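Local coordinates for putative serine phosphatase (Pseudomonas aeruginosa, PDB 6K4E), which probably removes phosphate from phosphoserine or phosphothreonine of a partner protein as a magnesium-dependent PP2C-type phosphatase in a pathway that controls biofilm formation, at residues Q73-A76 with H81-I84; G230-L235 with P270-A275; S254-D259 with A281-E286. All blocks are in the same frame, centred on the assembly; numbering follows the deposited sequence.

Interaction 1. Residues Q73-A76 with H81-I84; sequences QLSA and HHFI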
ATOM      1  N   GLN B  73      12.315   7.745  14.593  1.00 42.75           N
ATOM      2  CA  GLN B  73      12.496   9.162  14.317  1.00 42.41           C
ATOM      3  C   GLN B  73      11.819   9.990  15.412  1.00 45.87           C
ATOM      4  O   GLN B  73      12.453  10.899  15.966  1.00 46.38           O
ATOM      5  CB  GLN B  73      11.958   9.500  12.919  1.00 43.36           C
ATOM      6  CG  GLN B  73      12.587   8.658  11.808  1.00 51.97           C
ATOM      7  CD  GLN B  73      11.710   7.471  11.399  1.00 73.63           C
ATOM      8  OE1 GLN B  73      11.625   6.437  12.091  1.00 58.07           O
ATOM      9  NE2 GLN B  73      11.052   7.587  10.241  1.00 73.50           N
ATOM     10  N   LEU B  74      10.587   9.610  15.797  1.00 38.99           N
ATOM     11  CA  LEU B  74       9.860  10.264  16.889  1.00 39.00           C
ATOM     12  C   LEU B  74      10.639  10.186  18.219  1.00 45.42           C
ATOM     13  O   LEU B  74      10.781  11.202  18.888  1.00 47.32           O
ATOM     14  CB  LEU B  74       8.431   9.683  17.050  1.00 37.62           C
ATOM     15  CG  LEU B  74       7.354  10.226  16.109  1.00 40.67           C
ATOM     16  CD1 LEU B  74       6.168   9.270  16.025  1.00 39.41           C
ATOM     17  CD2 LEU B  74       6.893  11.607  16.564  1.00 40.51           C
ATOM     18  N   SER B  75      11.140   9.001  18.584  1.00 42.42           N
ATOM     19  CA  SER B  75      11.908   8.772  19.804  1.00 44.23           C
ATOM     20  C   SER B  75      13.235   9.512  19.815  1.00 50.37           C
ATOM     21  O   SER B  75      13.605  10.080  20.843  1.00 50.29           O
ATOM     22  CB  SER B  75      12.153   7.281  20.018  1.00 50.52           C
ATOM     23  OG  SER B  75      10.957   6.639  20.425  1.00 64.70           O
ATOM     24  N   ALA B  76      13.937   9.514  18.681  1.00 47.86           N
ATOM     25  CA  ALA B  76      15.239  10.144  18.540  1.00 48.78           C
ATOM     26  C   ALA B  76      15.171  11.673  18.544  1.00 53.63           C
ATOM     27  O   ALA B  76      16.113  12.311  19.001  1.00 56.23           O
ATOM     28  CB  ALA B  76      15.921   9.648  17.267  1.00 49.65           C
ATOM     29  N   HIS B  81       8.970  14.313  24.698  1.00 43.94           N
ATOM     30  CA  HIS B  81       8.051  15.381  24.343  1.00 42.50           C
ATOM     31  C   HIS B  81       7.065  14.886  23.289  1.00 43.59           C
ATOM     32  O   HIS B  81       6.536  15.663  22.488  1.00 40.46           O
ATOM     33  CB  HIS B  81       8.795  16.657  23.969  1.00 44.50           C
ATOM     34  CG  HIS B  81       9.156  17.467  25.169  1.00 48.95           C
ATOM     35  ND1 HIS B  81       8.534  18.679  25.436  1.00 51.07           N
ATOM     36  CD2 HIS B  81      10.019  17.184  26.174  1.00 52.02           C
ATOM     37  CE1 HIS B  81       9.061  19.106  26.574  1.00 51.69           C
ATOM     38  NE2 HIS B  81       9.957  18.241  27.059  1.00 52.50           N
ATOM     39  N   HIS B  82       6.846  13.542  23.295  1.00 39.27           N
ATOM     40  CA  HIS B  82       5.854  12.848  22.491  1.00 37.56           C
ATOM     41  C   HIS B  82       5.462  11.550  23.173  1.00 39.29           C
ATOM     42  O   HIS B  82       6.222  11.037  23.996  1.00 36.94           O
ATOM     43  CB  HIS B  82       6.367  12.567  21.045  1.00 37.57           C
ATOM     44  CG  HIS B  82       6.812  11.159  20.806  1.00 39.59           C
ATOM     45  ND1 HIS B  82       8.029  10.690  21.301  1.00 41.11           N
ATOM     46  CD2 HIS B  82       6.179  10.149  20.157  1.00 39.15           C
ATOM     47  CE1 HIS B  82       8.077   9.408  20.967  1.00 39.38           C
ATOM     48  NE2 HIS B  82       6.988   9.033  20.280  1.00 38.76           N
ATOM     49  N   PHE B  83       4.313  10.975  22.756  1.00 35.03           N
ATOM     50  CA  PHE B  83       3.900   9.627  23.120  1.00 34.82           C
ATOM     51  C   PHE B  83       3.044   9.075  22.004  1.00 40.61           C
ATOM     52  O   PHE B  83       2.421   9.847  21.277  1.00 39.83           O
ATOM     53  CB  PHE B  83       3.251   9.502  24.505  1.00 36.83           C
ATOM     54  CG  PHE B  83       1.798   9.904  24.656  1.00 38.88           C
ATOM     55  CD1 PHE B  83       0.781   9.145  24.063  1.00 41.57           C
ATOM     56  CD2 PHE B  83       1.436  10.950  25.500  1.00 40.22           C
ATOM     57  CE1 PHE B  83      -0.553   9.485  24.240  1.00 43.16           C
ATOM     58  CE2 PHE B  83       0.096  11.274  25.696  1.00 42.43           C
ATOM     59  CZ  PHE B  83      -0.888  10.543  25.065  1.00 40.70           C
ATOM     60  N   ILE B  84       3.078   7.747  21.819  1.00 40.00           N
ATOM     61  CA  ILE B  84       2.310   7.071  20.781  1.00 40.03           C
ATOM     62  C   ILE B  84       1.488   5.982  21.382  1.00 43.15           C
ATOM     63  O   ILE B  84       1.980   5.192  22.191  1.00 44.27           O
ATOM     64  CB  ILE B  84       3.193   6.573  19.582  1.00 43.80           C
ATOM     65  CG1 ILE B  84       2.347   5.895  18.487  1.00 44.70           C
ATOM     66  CG2 ILE B  84       4.347   5.703  19.996  1.00 46.13           C
ATOM     67  CD1 ILE B  84       1.263   6.819  17.837  1.00 54.96           C
TER
HETATM   68  O   HOH W   1       8.200   6.502  19.501  1.00 47.24           O

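Interaction 2. Residues G230-L235 with P270-A275; sequences GWTFYL and PEQAEA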
ATOM      1  N   GLY B 230       4.105  24.927  27.730  1.00 53.70           N
ATOM      2  CA  GLY B 230       3.270  24.338  28.777  1.00 52.54           C
ATOM      3  C   GLY B 230       1.992  23.709  28.252  1.00 52.21           C
ATOM      4  O   GLY B 230       1.102  23.350  29.028  1.00 52.58           O
ATOM      5  N   TRP B 231       1.922  23.534  26.922  1.00 45.23           N
ATOM      6  CA  TRP B 231       0.789  22.941  26.220  1.00 42.26           C
ATOM      7  C   TRP B 231       1.121  21.595  25.636  1.00 45.48           C
ATOM      8  O   TRP B 231       2.157  21.423  24.980  1.00 46.11           O
ATOM      9  CB  TRP B 231       0.267  23.905  25.110  1.00 39.42           C
ATOM     10  CG  TRP B 231      -0.488  25.075  25.659  1.00 39.36           C
ATOM     11  CD1 TRP B 231       0.037  26.182  26.263  1.00 42.49           C
ATOM     12  CD2 TRP B 231      -1.910  25.220  25.707  1.00 39.51           C
ATOM     13  NE1 TRP B 231      -0.972  27.015  26.675  1.00 42.20           N
ATOM     14  CE2 TRP B 231      -2.181  26.455  26.336  1.00 43.38           C
ATOM     15  CE3 TRP B 231      -2.996  24.420  25.273  1.00 40.63           C
ATOM     16  CZ2 TRP B 231      -3.488  26.911  26.543  1.00 43.77           C
ATOM     17  CZ3 TRP B 231      -4.292  24.868  25.484  1.00 42.04           C
ATOM     18  CH2 TRP B 231      -4.531  26.097  26.114  1.00 43.77           C
ATOM     19  N   THR B 232       0.209  20.634  25.840  1.00 41.48           N
ATOM     20  CA  THR B 232       0.317  19.288  25.270  1.00 38.84           C
ATOM     21  C   THR B 232      -0.758  19.208  24.198  1.00 41.73           C
ATOM     22  O   THR B 232      -1.864  19.704  24.407  1.00 39.97           O
ATOM     23  CB  THR B 232       0.219  18.178  26.353  1.00 39.91           C
ATOM     24  OG1 THR B 232       1.127  18.483  27.406  1.00 42.32           O
ATOM     25  CG2 THR B 232       0.589  16.818  25.811  1.00 39.33           C
ATOM     26  N   PHE B 233      -0.404  18.654  23.039  1.00 36.89           N
ATOM     27  CA  PHE B 233      -1.274  18.524  21.878  1.00 35.39           C
ATOM     28  C   PHE B 233      -1.566  17.066  21.665  1.00 39.29           C
ATOM     29  O   PHE B 233      -0.770  16.224  22.080  1.00 36.88           O
ATOM     30  CB  PHE B 233      -0.636  19.152  20.619  1.00 36.06           C
ATOM     31  CG  PHE B 233      -0.408  20.641  20.741  1.00 37.22           C
ATOM     32  CD1 PHE B 233       0.764  21.137  21.301  1.00 40.28           C
ATOM     33  CD2 PHE B 233      -1.398  21.546  20.374  1.00 39.83           C
ATOM     34  CE1 PHE B 233       0.951  22.507  21.470  1.00 41.90           C
ATOM     35  CE2 PHE B 233      -1.209  22.924  20.547  1.00 43.33           C
ATOM     36  CZ  PHE B 233      -0.026  23.390  21.078  1.00 41.31           C
ATOM     37  N   TYR B 234      -2.766  16.761  21.124  1.00 35.05           N
ATOM     38  CA  TYR B 234      -3.219  15.389  20.979  1.00 34.01           C
ATOM     39  C   TYR B 234      -3.934  15.222  19.691  1.00 38.31           C
ATOM     40  O   TYR B 234      -4.883  15.945  19.404  1.00 36.95           O
ATOM     41  CB  TYR B 234      -4.191  14.995  22.109  1.00 35.48           C
ATOM     42  CG  TYR B 234      -3.657  15.229  23.495  1.00 33.61           C
ATOM     43  CD1 TYR B 234      -3.803  16.466  24.119  1.00 33.63           C
ATOM     44  CD2 TYR B 234      -3.007  14.209  24.196  1.00 33.42           C
ATOM     45  CE1 TYR B 234      -3.319  16.681  25.408  1.00 31.20           C
ATOM     46  CE2 TYR B 234      -2.478  14.431  25.465  1.00 33.55           C
ATOM     47  CZ  TYR B 234      -2.665  15.658  26.071  1.00 37.44           C
ATOM     48  OH  TYR B 234      -2.165  15.869  27.312  1.00 44.95           O
ATOM     49  N   LEU B 235      -3.494  14.226  18.925  1.00 37.73           N
ATOM     50  CA  LEU B 235      -4.074  13.870  17.647  1.00 38.08           C
ATOM     51  C   LEU B 235      -4.571  12.462  17.813  1.00 38.99           C
ATOM     52  O   LEU B 235      -3.766  11.553  17.903  1.00 38.24           O
ATOM     53  CB  LEU B 235      -3.004  13.950  16.536  1.00 38.54           C
ATOM     54  CG  LEU B 235      -2.725  15.348  15.989  1.00 44.82           C
ATOM     55  CD1 LEU B 235      -1.497  15.343  15.074  1.00 46.36           C
ATOM     56  CD2 LEU B 235      -3.937  15.913  15.225  1.00 44.75           C
ATOM     57  N   PRO B 270       5.255  10.091  28.959  1.00 43.91           N
ATOM     58  CA  PRO B 270       5.268   8.625  29.159  1.00 43.17           C
ATOM     59  C   PRO B 270       4.254   8.210  30.234  1.00 41.74           C
ATOM     60  O   PRO B 270       3.661   7.145  30.111  1.00 38.35           O
ATOM     61  CB  PRO B 270       6.693   8.339  29.630  1.00 45.73           C
ATOM     62  CG  PRO B 270       7.478   9.469  29.130  1.00 50.75           C
ATOM     63  CD  PRO B 270       6.575  10.655  29.286  1.00 46.20           C
ATOM     64  N   GLU B 271       4.003   9.088  31.236  1.00 37.88           N
ATOM     65  CA  GLU B 271       3.015   8.830  32.277  1.00 37.56           C
ATOM     66  C   GLU B 271       1.599   8.998  31.769  1.00 41.78           C
ATOM     67  O   GLU B 271       0.722   8.227  32.175  1.00 42.50           O
ATOM     68  CB  GLU B 271       3.288   9.676  33.516  1.00 39.77           C
ATOM     69  CG  GLU B 271       4.637   9.363  34.155  1.00 43.95           C
ATOM     70  CD  GLU B 271       5.045  10.330  35.258  1.00 59.95           C
ATOM     71  OE1 GLU B 271       4.161  11.022  35.811  1.00 62.50           O
ATOM     72  OE2 GLU B 271       6.247  10.368  35.598  1.00 45.66           O
ATOM     73  N   GLN B 272       1.368  10.008  30.876  1.00 36.72           N
ATOM     74  CA  GLN B 272       0.065  10.269  30.266  1.00 35.46           C
ATOM     75  C   GLN B 272      -0.372   9.088  29.447  1.00 41.04           C
ATOM     76  O   GLN B 272      -1.480   8.615  29.624  1.00 41.53           O
ATOM     77  CB  GLN B 272       0.099  11.516  29.390  1.00 36.06           C
ATOM     78  CG  GLN B 272       0.343  12.814  30.145  1.00 29.84           C
ATOM     79  CD  GLN B 272       0.032  13.968  29.215  1.00 45.28           C
ATOM     80  OE1 GLN B 272      -0.927  13.917  28.448  1.00 39.73           O
ATOM     81  NE2 GLN B 272       0.824  15.025  29.260  1.00 37.09           N
ATOM     82  N   ALA B 273       0.520   8.575  28.575  1.00 42.14           N
ATOM     83  CA  ALA B 273       0.310   7.400  27.727  1.00 42.14           C
ATOM     84  C   ALA B 273      -0.173   6.238  28.553  1.00 42.71           C
ATOM     85  O   ALA B 273      -1.226   5.704  28.241  1.00 42.97           O
ATOM     86  CB  ALA B 273       1.601   7.024  27.025  1.00 43.17           C
ATOM     87  N   GLU B 274       0.563   5.875  29.627  1.00 37.59           N
ATOM     88  CA  GLU B 274       0.169   4.795  30.538  1.00 37.87           C
ATOM     89  C   GLU B 274      -1.211   5.028  31.147  1.00 41.45           C
ATOM     90  O   GLU B 274      -2.031   4.100  31.142  1.00 41.00           O
ATOM     91  CB  GLU B 274       1.201   4.618  31.675  1.00 41.02           C
ATOM     92  CG  GLU B 274       1.056   3.322  32.478  1.00 60.78           C
ATOM     93  CD  GLU B 274       0.217   3.304  33.754  1.00101.08           C
ATOM     94  OE1 GLU B 274      -0.250   4.384  34.188  1.00 98.61           O
ATOM     95  OE2 GLU B 274       0.038   2.205  34.327  1.00105.62           O
ATOM     96  N   ALA B 275      -1.477   6.261  31.662  1.00 36.65           N
ATOM     97  CA  ALA B 275      -2.769   6.591  32.247  1.00 36.97           C
ATOM     98  C   ALA B 275      -3.896   6.470  31.243  1.00 42.56           C
ATOM     99  O   ALA B 275      -4.955   5.986  31.633  1.00 44.41           O
ATOM    100  CB  ALA B 275      -2.764   7.983  32.870  1.00 37.74           C
TER

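Interaction 3. Residues S254-D259 with A281-E286; sequences SRRFAD and AEYQGE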
ATOM      1  N   SER B 254     -16.304  12.381  23.468  1.00 41.62           N
ATOM      2  CA  SER B 254     -15.598  13.671  23.475  1.00 42.29           C
ATOM      3  C   SER B 254     -15.491  14.302  24.854  1.00 43.76           C
ATOM      4  O   SER B 254     -14.441  14.879  25.149  1.00 44.19           O
ATOM      5  CB  SER B 254     -16.266  14.683  22.534  1.00 49.02           C
ATOM      6  OG  SER B 254     -16.343  14.276  21.181  1.00 65.03           O
ATOM      7  N   ARG B 255     -16.569  14.251  25.680  1.00 39.82           N
ATOM      8  CA  ARG B 255     -16.557  14.850  27.019  1.00 40.67           C
ATOM      9  C   ARG B 255     -15.614  14.087  27.976  1.00 44.85           C
ATOM     10  O   ARG B 255     -14.782  14.743  28.616  1.00 42.76           O
ATOM     11  CB  ARG B 255     -17.971  15.046  27.611  1.00 41.18           C
ATOM     12  CG  ARG B 255     -18.805  16.032  26.782  1.00 61.39           C
ATOM     13  CD  ARG B 255     -20.320  15.895  26.952  1.00 72.33           C
ATOM     14  NE  ARG B 255     -21.049  16.467  25.811  1.00 77.64           N
ATOM     15  CZ  ARG B 255     -22.321  16.865  25.848  1.00 92.11           C
ATOM     16  NH1 ARG B 255     -23.022  16.770  26.973  1.00 80.79           N
ATOM     17  NH2 ARG B 255     -22.898  17.370  24.765  1.00 73.12           N
ATOM     18  N   ARG B 256     -15.687  12.719  28.035  1.00 41.28           N
ATOM     19  CA  ARG B 256     -14.751  11.954  28.887  1.00 42.52           C
ATOM     20  C   ARG B 256     -13.308  12.131  28.366  1.00 43.47           C
ATOM     21  O   ARG B 256     -12.394  12.199  29.173  1.00 41.15           O
ATOM     22  CB  ARG B 256     -15.065  10.446  28.941  1.00 45.94           C
ATOM     23  CG  ARG B 256     -16.319  10.066  29.719  1.00 57.86           C
ATOM     24  CD  ARG B 256     -16.486   8.548  29.719  1.00 65.79           C
ATOM     25  NE  ARG B 256     -17.706   8.131  30.397  1.00 70.27           N
ATOM     26  CZ  ARG B 256     -18.855   7.812  29.798  1.00 89.62           C
ATOM     27  NH1 ARG B 256     -18.936   7.775  28.469  1.00 56.06           N
ATOM     28  NH2 ARG B 256     -19.921   7.485  30.523  1.00 89.31           N
ATOM     29  N   PHE B 257     -13.139  12.295  27.040  1.00 39.68           N
ATOM     30  CA  PHE B 257     -11.828  12.464  26.406  1.00 38.61           C
ATOM     31  C   PHE B 257     -11.180  13.799  26.774  1.00 44.06           C
ATOM     32  O   PHE B 257     -10.024  13.792  27.212  1.00 41.70           O
ATOM     33  CB  PHE B 257     -11.914  12.250  24.894  1.00 39.12           C
ATOM     34  CG  PHE B 257     -10.603  12.209  24.160  1.00 38.73           C
ATOM     35  CD1 PHE B 257      -9.769  11.094  24.257  1.00 42.68           C
ATOM     36  CD2 PHE B 257     -10.206  13.268  23.354  1.00 40.10           C
ATOM     37  CE1 PHE B 257      -8.547  11.056  23.588  1.00 43.41           C
ATOM     38  CE2 PHE B 257      -8.981  13.230  22.682  1.00 44.30           C
ATOM     39  CZ  PHE B 257      -8.175  12.112  22.775  1.00 42.79           C
ATOM     40  N   ALA B 258     -11.926  14.939  26.612  1.00 41.51           N
ATOM     41  CA  ALA B 258     -11.448  16.283  26.966  1.00 41.53           C
ATOM     42  C   ALA B 258     -11.067  16.373  28.461  1.00 43.87           C
ATOM     43  O   ALA B 258     -10.040  16.976  28.791  1.00 41.80           O
ATOM     44  CB  ALA B 258     -12.496  17.323  26.629  1.00 42.60           C
ATOM     45  N   ASP B 259     -11.882  15.770  29.349  1.00 41.11           N
ATOM     46  CA  ASP B 259     -11.600  15.734  30.781  1.00 42.25           C
ATOM     47  C   ASP B 259     -10.339  14.958  31.090  1.00 42.66           C
ATOM     48  O   ASP B 259      -9.519  15.440  31.875  1.00 44.58           O
ATOM     49  CB  ASP B 259     -12.791  15.181  31.581  1.00 46.21           C
ATOM     50  CG  ASP B 259     -13.993  16.099  31.668  1.00 61.55           C
ATOM     51  OD1 ASP B 259     -13.894  17.269  31.201  1.00 62.23           O
ATOM     52  OD2 ASP B 259     -15.043  15.648  32.176  1.00 70.74           O
ATOM     53  N   ALA B 281      -8.707   0.715  29.300  1.00 43.03           N
ATOM     54  CA  ALA B 281      -8.792  -0.690  29.728  1.00 43.13           C
ATOM     55  C   ALA B 281      -9.849  -0.838  30.815  1.00 45.48           C
ATOM     56  O   ALA B 281     -10.689  -1.737  30.745  1.00 46.32           O
ATOM     57  CB  ALA B 281      -7.443  -1.177  30.215  1.00 44.15           C
ATOM     58  N   GLU B 282      -9.877   0.113  31.750  1.00 41.69           N
ATOM     59  CA  GLU B 282     -10.834   0.157  32.849  1.00 41.82           C
ATOM     60  C   GLU B 282     -12.248   0.374  32.357  1.00 43.12           C
ATOM     61  O   GLU B 282     -13.129  -0.375  32.752  1.00 42.17           O
ATOM     62  CB  GLU B 282     -10.425   1.211  33.898  1.00 43.47           C
ATOM     63  CG  GLU B 282     -11.443   1.426  35.013  1.00 52.62           C
ATOM     64  CD  GLU B 282     -10.978   1.423  36.455  1.00 71.34           C
ATOM     65  OE1 GLU B 282     -11.791   1.815  37.321  1.00 70.22           O
ATOM     66  OE2 GLU B 282      -9.826   1.028  36.736  1.00 66.04           O
ATOM     67  N   TYR B 283     -12.451   1.383  31.470  1.00 41.27           N
ATOM     68  CA  TYR B 283     -13.732   1.757  30.879  1.00 40.91           C
ATOM     69  C   TYR B 283     -14.305   0.617  30.074  1.00 42.50           C
ATOM     70  O   TYR B 283     -15.431   0.224  30.295  1.00 43.62           O
ATOM     71  CB  TYR B 283     -13.587   3.035  30.026  1.00 43.21           C
ATOM     72  CG  TYR B 283     -14.916   3.549  29.517  1.00 48.22           C
ATOM     73  CD1 TYR B 283     -15.835   4.146  30.383  1.00 50.68           C
ATOM     74  CD2 TYR B 283     -15.278   3.403  28.179  1.00 49.17           C
ATOM     75  CE1 TYR B 283     -17.082   4.573  29.932  1.00 52.77           C
ATOM     76  CE2 TYR B 283     -16.522   3.837  27.714  1.00 51.08           C
ATOM     77  CZ  TYR B 283     -17.423   4.417  28.597  1.00 58.39           C
ATOM     78  OH  TYR B 283     -18.649   4.846  28.155  1.00 56.78           O
ATOM     79  N   GLN B 284     -13.511   0.072  29.170  1.00 38.91           N
ATOM     80  CA  GLN B 284     -13.839  -1.025  28.263  1.00 38.76           C
ATOM     81  C   GLN B 284     -14.287  -2.309  28.964  1.00 44.28           C
ATOM     82  O   GLN B 284     -15.319  -2.863  28.596  1.00 45.66           O
ATOM     83  CB  GLN B 284     -12.651  -1.269  27.359  1.00 39.54           C
ATOM     84  CG  GLN B 284     -12.900  -2.235  26.221  1.00 53.58           C
ATOM     85  CD  GLN B 284     -11.670  -2.398  25.384  1.00 60.42           C
ATOM     86  OE1 GLN B 284     -10.797  -1.531  25.336  1.00 48.57           O
ATOM     87  NE2 GLN B 284     -11.562  -3.529  24.720  1.00 54.64           N
ATOM     88  N   GLY B 285     -13.541  -2.747  29.982  1.00 41.82           N
ATOM     89  CA  GLY B 285     -13.862  -3.963  30.718  1.00 42.48           C
ATOM     90  C   GLY B 285     -13.868  -5.172  29.808  1.00 46.06           C
ATOM     91  O   GLY B 285     -12.890  -5.430  29.111  1.00 45.15           O
ATOM     92  N   GLU B 286     -15.002  -5.864  29.746  1.00 45.29           N
ATOM     93  CA  GLU B 286     -15.186  -7.053  28.920  1.00 47.43           C
ATOM     94  C   GLU B 286     -15.574  -6.753  27.455  1.00 50.20           C
ATOM     95  O   GLU B 286     -15.656  -7.686  26.662  1.00 51.79           O
ATOM     96  CB  GLU B 286     -16.224  -7.994  29.571  1.00 51.59           C
ATOM     97  CG  GLU B 286     -15.601  -9.296  30.040  1.00 69.10           C
ATOM     98  CD  GLU B 286     -14.873  -9.214  31.362  1.00103.39           C
ATOM     99  OE1 GLU B 286     -15.434  -9.727  32.357  1.00108.06           O
ATOM    100  OE2 GLU B 286     -13.738  -8.682  31.406  1.00103.84           O
TER

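Interaction 1. Residues Q73-A76 with H81-I84
Leu74 lays its CB over one face of the His82 imidazole, 3.9 Å from the ring centroid and 22° off the ring normal, which makes this a CH-pi contact. The CB sits somewhat toward the rim of the ring, and its nearest ring atom is His82 NE2, at 3.6 Å. One methyl of the same leucine, CD2, reaches the ring at CD2 of His82, 3.9 Å away, so the side chain touches the imidazole along its NE2-CD2 side. The two side chains meet at about a right angle. An unusual first torsion of His82, chi1 102°, turns the imidazole into this place. At the ring edge a water lies in the plane of the imidazole, 2.9 Å from His82 NE2, and the same water is 2.9 Å from Ser75 OG, tying the helix to the strand through one bridging molecule. The second ring nitrogen, ND1, is hydrogen-bonded to Gly79 O in the short connection between the segments. Around this pair, Leu74 also packs on Tyr97 and Tyr99 of strand 95-101, so helix 71-77 touches strands of both sheets of the sandwich. Aliphatic carbon covers one face of the imidazole while its nitrogens take polar partners, which should favour this ring orientation and tie the turn from helix 71-77 into edge strand 82-87.

Interaction 2. Residues G230-L235 with P270-A275
Helix 269-284 passes over strand 231-236 at a distance, with Thr232 CA 10.3 Å from Gln272 CA, so long side chains must bridge the gap. Gln272 does this alone from the segment 270-275. Its chain runs extended beyond CG and carries the amide down to the sheet. There Tyr234 OH donates a short hydrogen bond to Gln272 OE1, 2.6 Å long. The carbonyl oxygen lies at the edge of the phenol, in the plane of the ring, while the ring and amide planes stand 49° apart. Seen from the amide, the angle at OE1 is 128° and the hydroxyl is tilted 16° from the carbonyl plane, a favourable direction for an acceptor. The other end of the amide, NE2, brushes the methyl CG2 of Thr232 at 3.9 Å and gives its hydrogen bond to Gln267 O. Thr232 OG1 is likewise engaged elsewhere, with Ala265 O and Arg299. The two segments thus join the sheet to a covering helix of the PP2C-type sandwich. Because the amide accepts from the tyrosine and donates to Gln267 O, the two bonds together define which end of it is oxygen and should hold its rotation, and these buried polar groups are paired inside the interface.

Interaction 3. Residues S254-D259 with A281-E286
Arg256 and Tyr283 meet with the guanidinium set against the phenol at its hydroxyl end. Tyr283 CE1 stands 3.6 Å above the guanidinium plane, over its centre, and the hydroxyl lies over the same flat group. The two planes are inclined by 41°, so this is neither a parallel stack nor a perpendicular one, and the side chains themselves cross at about a right angle. On the arginine side the touching runs from NE, 3.6 Å from Tyr283 CE1, out to NH1, 3.0 Å from Tyr283 OH. Short as that last distance is, its angle is poor, because the hydroxyl sits over the face of the guanidinium rather than in line with an N-H. The contact is therefore van der Waals packing of the hydroxyl end of the phenol on a guanidinium face, not a hydrogen bond.

What positions the two groups lies just beyond them. Arg256 runs straight from CG to NE, which carries the guanidinium far enough from helix 254-264 to meet the ring, and NH1 is hydrogen-bonded to Phe252 O. Tyr283 has CG anti to the backbone N, chi1 -174°, and its hydroxyl is hydrogen-bonded to Phe250 O, while the ring packs edge-to-face with Phe252. Both polar ends are thus held by backbone carbonyls two residues apart, and this shared stretch is consistent with the two side chains being kept next to each other.

Helix 254-264 starts just after strand 250-251, and Tyr283 stands in the last turn of helix 269-284, where its backbone is hydrogen-bonded to Gly246. The pair therefore spans the surface between one helix start and one helix end, with the small two-stranded sheet 244-245/250-251 alongside.

Interactions 1 and 2 are buried, whereas interaction 3 lies at the surface. The first two reach the same five-stranded sheet and touch directly: Phe83, pointing away from helix 71-77, packs its CE2 on Gln272 CB at 3.7 Å, so strand 82-87 is gripped by a helix on each side. Interactions 2 and 3 share helix 269-284, used in its early turns by the one and at its C-terminal end by the other, with centres about 15 Å apart. The chemistry follows the place: a ring face against aliphatic carbon with a bridging water in interaction 1, a direct tyrosine-amide hydrogen bond in interaction 2, and in interaction 3 a tyrosine's hydroxyl end against a guanidinium face, without a hydrogen bond between them.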